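Local coordinates for protein MamA (PDB 3VTX) that is a magnetosome-associated, all-helical tetratricopeptide-repeat protein, a kind that commonly serves protein-protein interaction, at residues D57-L62 with G80-M85; L45-M50 with S72-Y77. One frame throughout, in Å; residues are numbered along the deposited sequence.

Contact 1: residues D57-L62 with G80-M85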
loop_
_atom_site.group_PDB
_atom_site.type_symbol
_atom_site.label_atom_id
_atom_site.label_comp_id
_atom_site.label_asym_id
_atom_site.label_seq_id
_atom_site.Cartn_x
_atom_site.Cartn_y
_atom_site.Cartn_z
ATOM N N ASP A 57 4.854 -5.021 13.898
ATOM C CA ASP A 57 6.206 -4.523 14.220
ATOM C C ASP A 57 6.588 -3.334 13.361
ATOM O O ASP A 57 7.221 -2.394 13.813
ATOM C CB ASP A 57 7.196 -5.703 14.110
ATOM C CG ASP A 57 7.154 -6.616 15.318
ATOM O OD1 ASP A 57 7.457 -6.149 16.427
ATOM O OD2 ASP A 57 6.774 -7.777 15.158
ATOM N N ALA A 58 6.224 -3.372 12.069
ATOM C CA ALA A 58 6.503 -2.263 11.220
ATOM C C ALA A 58 5.893 -0.979 11.755
ATOM O O ALA A 58 6.552 0.073 11.763
ATOM C CB ALA A 58 6.043 -2.561 9.749
ATOM N N ILE A 59 4.647 -1.056 12.159
ATOM C CA ILE A 59 3.887 0.111 12.642
ATOM C C ILE A 59 4.596 0.764 13.862
ATOM O O ILE A 59 4.623 2.000 13.997
ATOM C CB ILE A 59 2.419 -0.314 12.973
ATOM C CG1 ILE A 59 1.641 -0.584 11.679
ATOM C CG2 ILE A 59 1.676 0.809 13.857
ATOM C CD1 ILE A 59 0.314 -1.326 11.984
ATOM N N GLU A 60 5.256 -0.037 14.709
ATOM C CA GLU A 60 5.984 0.535 15.837
ATOM C C GLU A 60 7.017 1.540 15.346
ATOM O O GLU A 60 7.112 2.640 15.908
ATOM C CB GLU A 60 6.664 -0.578 16.699
ATOM C CG GLU A 60 5.598 -1.584 17.250
ATOM C CD GLU A 60 6.162 -2.738 18.127
ATOM O OE1 GLU A 60 7.383 -2.894 18.219
ATOM O OE2 GLU A 60 5.352 -3.540 18.715
ATOM N N SER A 61 7.775 1.231 14.282
ATOM C CA SER A 61 8.743 2.145 13.700
ATOM C C SER A 61 8.111 3.266 12.888
ATOM O O SER A 61 8.582 4.377 12.903
ATOM C CB SER A 61 9.824 1.486 12.849
ATOM O OG SER A 61 10.695 0.763 13.695
ATOM N N LEU A 62 7.105 2.941 12.105
ATOM C CA LEU A 62 6.479 3.913 11.224
ATOM C C LEU A 62 5.740 4.956 12.107
ATOM O O LEU A 62 5.687 6.148 11.720
ATOM C CB LEU A 62 5.465 3.215 10.296
ATOM C CG LEU A 62 6.147 2.296 9.265
ATOM C CD1 LEU A 62 5.118 1.279 8.647
ATOM C CD2 LEU A 62 6.714 3.143 8.193
ATOM N N GLY A 80 -0.434 3.303 6.564
ATOM C CA GLY A 80 -1.880 3.019 6.378
ATOM C C GLY A 80 -2.175 1.626 5.849
ATOM O O GLY A 80 -3.104 0.969 6.310
ATOM N N SER A 81 -1.368 1.166 4.916
ATOM C CA SER A 81 -1.435 -0.240 4.440
ATOM C C SER A 81 -1.285 -1.252 5.580
ATOM O O SER A 81 -2.039 -2.231 5.686
ATOM C CB SER A 81 -0.413 -0.505 3.317
ATOM O OG SER A 81 -0.667 0.241 2.150
ATOM N N ALA A 82 -0.325 -1.012 6.449
ATOM C CA ALA A 82 -0.088 -1.878 7.602
ATOM C C ALA A 82 -1.254 -1.886 8.571
ATOM O O ALA A 82 -1.634 -2.930 9.155
ATOM C CB ALA A 82 1.211 -1.395 8.350
ATOM N N ASN A 83 -1.813 -0.703 8.798
ATOM C CA ASN A 83 -2.967 -0.565 9.684
ATOM C C ASN A 83 -4.139 -1.352 9.135
ATOM O O ASN A 83 -4.865 -2.000 9.904
ATOM C CB ASN A 83 -3.252 0.939 9.869
ATOM C CG ASN A 83 -2.430 1.549 10.983
ATOM O OD1 ASN A 83 -2.414 1.011 12.101
ATOM N ND2 ASN A 83 -2.065 2.791 10.777
ATOM N N PHE A 84 -4.326 -1.359 7.821
ATOM C CA PHE A 84 -5.404 -2.189 7.235
ATOM C C PHE A 84 -5.095 -3.670 7.508
ATOM O O PHE A 84 -5.982 -4.438 7.855
ATOM C CB PHE A 84 -5.507 -1.924 5.773
ATOM C CG PHE A 84 -6.618 -2.632 5.028
ATOM C CD1 PHE A 84 -7.893 -2.775 5.560
ATOM C CD2 PHE A 84 -6.396 -3.008 3.693
ATOM C CE1 PHE A 84 -8.875 -3.338 4.806
ATOM C CE2 PHE A 84 -7.420 -3.605 2.968
ATOM C CZ PHE A 84 -8.626 -3.739 3.527
ATOM N N MET A 85 -3.826 -4.069 7.400
ATOM C CA MET A 85 -3.454 -5.476 7.649
ATOM C C MET A 85 -3.749 -5.914 9.070
ATOM O O MET A 85 -4.005 -7.110 9.302
ATOM C CB MET A 85 -1.973 -5.736 7.320
ATOM C CG MET A 85 -1.658 -5.591 5.850
ATOM S SD MET A 85 0.085 -5.778 5.582
ATOM C CE MET A 85 0.357 -4.797 4.102
#

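Contact 2: residues L45-M50 with S72-Y77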
loop_
_atom_site.group_PDB
_atom_site.type_symbol
_atom_site.label_atom_id
_atom_site.label_comp_id
_atom_site.label_asym_id
_atom_site.label_seq_id
_atom_site.Cartn_x
_atom_site.Cartn_y
_atom_site.Cartn_z
ATOM N N LEU A 45 13.666 0.102 8.850
ATOM C CA LEU A 45 13.264 -0.999 9.788
ATOM C C LEU A 45 11.792 -1.344 9.556
ATOM O O LEU A 45 11.396 -2.499 9.499
ATOM C CB LEU A 45 13.567 -0.649 11.223
ATOM C CG LEU A 45 13.210 -1.633 12.316
ATOM C CD1 LEU A 45 13.908 -2.972 11.983
ATOM C CD2 LEU A 45 13.524 -1.089 13.664
ATOM N N GLY A 46 10.964 -0.323 9.408
ATOM C CA GLY A 46 9.542 -0.546 9.072
ATOM C C GLY A 46 9.404 -1.372 7.810
ATOM O O GLY A 46 8.638 -2.325 7.757
ATOM N N LYS A 47 10.115 -0.978 6.750
ATOM C CA LYS A 47 10.010 -1.703 5.486
ATOM C C LYS A 47 10.474 -3.171 5.584
ATOM O O LYS A 47 9.918 -4.042 4.880
ATOM C CB LYS A 47 10.798 -0.998 4.419
ATOM C CG LYS A 47 10.248 0.277 3.920
ATOM C CD LYS A 47 11.170 0.914 2.911
ATOM C CE LYS A 47 10.495 2.136 2.287
ATOM N NZ LYS A 47 11.435 2.885 1.328
ATOM N N THR A 48 11.501 -3.409 6.404
ATOM C CA THR A 48 12.033 -4.747 6.616
ATOM C C THR A 48 10.970 -5.628 7.286
ATOM O O THR A 48 10.783 -6.750 6.863
ATOM C CB THR A 48 13.304 -4.760 7.379
ATOM O OG1 THR A 48 14.265 -3.892 6.733
ATOM C CG2 THR A 48 13.884 -6.179 7.525
ATOM N N TYR A 49 10.291 -5.100 8.301
ATOM C CA TYR A 49 9.252 -5.851 8.920
ATOM C C TYR A 49 8.106 -6.088 7.933
ATOM O O TYR A 49 7.463 -7.112 7.968
ATOM C CB TYR A 49 8.789 -5.170 10.231
ATOM C CG TYR A 49 9.636 -5.486 11.454
ATOM C CD1 TYR A 49 9.768 -6.812 11.912
ATOM C CD2 TYR A 49 10.246 -4.471 12.183
ATOM C CE1 TYR A 49 10.414 -7.117 13.076
ATOM C CE2 TYR A 49 10.984 -4.775 13.336
ATOM C CZ TYR A 49 11.075 -6.100 13.757
ATOM O OH TYR A 49 11.756 -6.362 14.910
ATOM N N MET A 50 7.811 -5.145 7.039
ATOM C CA MET A 50 6.742 -5.377 6.043
ATOM C C MET A 50 7.164 -6.491 5.092
ATOM O O MET A 50 6.314 -7.303 4.741
ATOM C CB MET A 50 6.415 -4.104 5.263
ATOM C CG MET A 50 5.805 -2.995 6.098
ATOM S SD MET A 50 4.262 -3.380 6.910
ATOM C CE MET A 50 3.106 -3.330 5.443
ATOM N N SER A 72 6.464 12.493 4.210
ATOM C CA SER A 72 6.773 11.405 3.307
ATOM C C SER A 72 5.443 10.661 2.943
ATOM O O SER A 72 4.820 9.950 3.829
ATOM C CB SER A 72 7.717 10.379 3.972
ATOM O OG SER A 72 7.768 9.133 3.276
ATOM N N ALA A 73 5.019 10.798 1.714
ATOM C CA ALA A 73 3.785 10.121 1.260
ATOM C C ALA A 73 3.940 8.589 1.438
ATOM O O ALA A 73 3.006 7.889 1.876
ATOM C CB ALA A 73 3.409 10.476 -0.179
ATOM N N GLU A 74 5.103 8.097 1.098
ATOM C CA GLU A 74 5.387 6.638 1.165
ATOM C C GLU A 74 5.252 6.125 2.584
ATOM O O GLU A 74 4.663 5.073 2.804
ATOM C CB GLU A 74 6.769 6.311 0.604
ATOM C CG GLU A 74 7.078 4.817 0.576
ATOM C CD GLU A 74 8.492 4.391 0.158
ATOM O OE1 GLU A 74 9.496 4.963 0.647
ATOM O OE2 GLU A 74 8.560 3.345 -0.541
ATOM N N ALA A 75 5.839 6.833 3.542
ATOM C CA ALA A 75 5.708 6.396 4.920
ATOM C C ALA A 75 4.247 6.266 5.369
ATOM O O ALA A 75 3.888 5.300 6.019
ATOM C CB ALA A 75 6.483 7.309 5.850
ATOM N N TYR A 76 3.432 7.273 5.060
ATOM C CA TYR A 76 2.024 7.239 5.328
ATOM C C TYR A 76 1.323 6.081 4.596
ATOM O O TYR A 76 0.405 5.469 5.174
ATOM C CB TYR A 76 1.385 8.600 5.078
ATOM C CG TYR A 76 1.594 9.603 6.187
ATOM C CD1 TYR A 76 1.014 9.414 7.424
ATOM C CD2 TYR A 76 2.351 10.781 5.975
ATOM C CE1 TYR A 76 1.207 10.343 8.439
ATOM C CE2 TYR A 76 2.518 11.711 6.985
ATOM C CZ TYR A 76 1.947 11.504 8.180
ATOM O OH TYR A 76 2.071 12.454 9.209
ATOM N N TYR A 77 1.701 5.839 3.347
ATOM C CA TYR A 77 1.112 4.768 2.580
ATOM C C TYR A 77 1.408 3.445 3.284
ATOM O O TYR A 77 0.545 2.579 3.358
ATOM C CB TYR A 77 1.671 4.765 1.131
ATOM C CG TYR A 77 1.278 3.497 0.358
ATOM C CD1 TYR A 77 -0.070 3.250 -0.034
ATOM C CD2 TYR A 77 2.228 2.517 0.085
ATOM C CE1 TYR A 77 -0.367 2.111 -0.709
ATOM C CE2 TYR A 77 1.897 1.316 -0.597
ATOM C CZ TYR A 77 0.585 1.156 -0.951
ATOM O OH TYR A 77 0.175 0.008 -1.604
#

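Contact 1: residues D57-L62 with G80-M85
Ile59 meets Ala82 and Asn83 where two successive helices, 55-68 and 73-85, pack against each other in the helical array of a tetratricopeptide-repeat (TPR) protein. The two segments run in roughly opposite directions, as expected for neighbours joined by a short turn, and their backbones come nearest at the Ile59-Ala82 pair, with the CA atoms 6.7 Å apart. Ala82, having only a methyl group, permits this approach. The tight part is small and apolar: Ile59 CG1 sits 3.5 Å from Ala82 CB, closer than ordinary carbon-carbon contact, and Ile59 CD1 follows at 3.7 Å from the same methyl. The torsion explains which branch does the work. With CG1 anti to the carbonyl carbon (chi1 -72°), the longer arm of Ile59 reaches across the interface, whereas Ile59 CG2 stays 6.0 Å from Ala82 CB.

The packing slackens on moving away from this pair. Ala58 CB also points toward helix 73-85 but stops 5.2 Å from Ala82 CB; it packs instead on helix 39-51, where Met50 is one of its neighbours. Leu62 turns to Ile78 and Leu79, one turn back along helix 73-85. Farther round, Glu60 is exposed on the side of its helix turned from the interface, and Met85 is exposed at the end of the other helix. On the buried side Asn83, which also touches Ala91 and Ala92 of helix 89-102, adds to the tight part by turning its amide oxygen, not its nitrogen, to Ile59: Asn83 OD1 lies 3.6 Å from Ile59 CD1, in van der Waals contact.

Contact 2: residues L45-M50 with S72-Y77
Lys47 and Glu74 bridge helices 39-51 and 73-85 with a salt bridge, the one direct contact between the two segments. Lys47 NZ donates to Glu74 OE1 over 2.9 Å, and the ammonium group approaches that oxygen on its syn side, 32° out of the carboxylate plane. The second oxygen is less engaged: Glu74 OE2 is 3.5 Å from Lys47 NZ, so the grip is one-sided rather than evenly forked. Both chains are extended beyond CG and meet at about a right angle. Glu74 reaches the bridge with CG anti to its backbone N (chi1 -177°), which carries the carboxylate out from the first turn of its helix. Lys47 CE also lies close, 3.4 Å from Glu74 OE1, while the Lys47 side chain touches Ile78 further along helix 73-85.

In this TPR array the two helices are separated in sequence by helix 55-68, and the segments point in much the same direction, so the ion pair ties one helix to the next but one at the protein surface. Ser72 starts the second of them as its N-cap: Ser72 OG accepts from Ala75 N at 3.0 Å, with an angle of 164° at the hydrogen. That nearly straight bond satisfies an amide of the first turn, which has no preceding helical carbonyl to use. The next amides find backbone partners, Tyr76 N bonding to Ser72 O and Tyr77 N to Ala73 O. The positive end of this helix would be expected to favour the negative charge of Glu74. On helix 39-51, Thr48 OG1 is hydrogen-bonded to Lys44 O, and Tyr49 OH makes a weak hydrogen bond with Lys29 NZ.

In the fold
Both contacts use helix 73-85, contact 2 near its start and contact 1 near its end, and their centres are about 8 Å apart. Their other segments lie on the consecutive helices 39-51 and 55-68, which also pack on each other, so three helices close into one cluster. The direct evidence is a set of short packing distances: Ala58 CB lies 3.3 Å from Gly46 O and 3.4 Å from Met50 SD. Met50 further reaches helix 73-85, its CE being 3.4 Å from Met85 CE. The buried apolar contact 1 and the surface ion pair of contact 2 thus hold the same helix against two different neighbours.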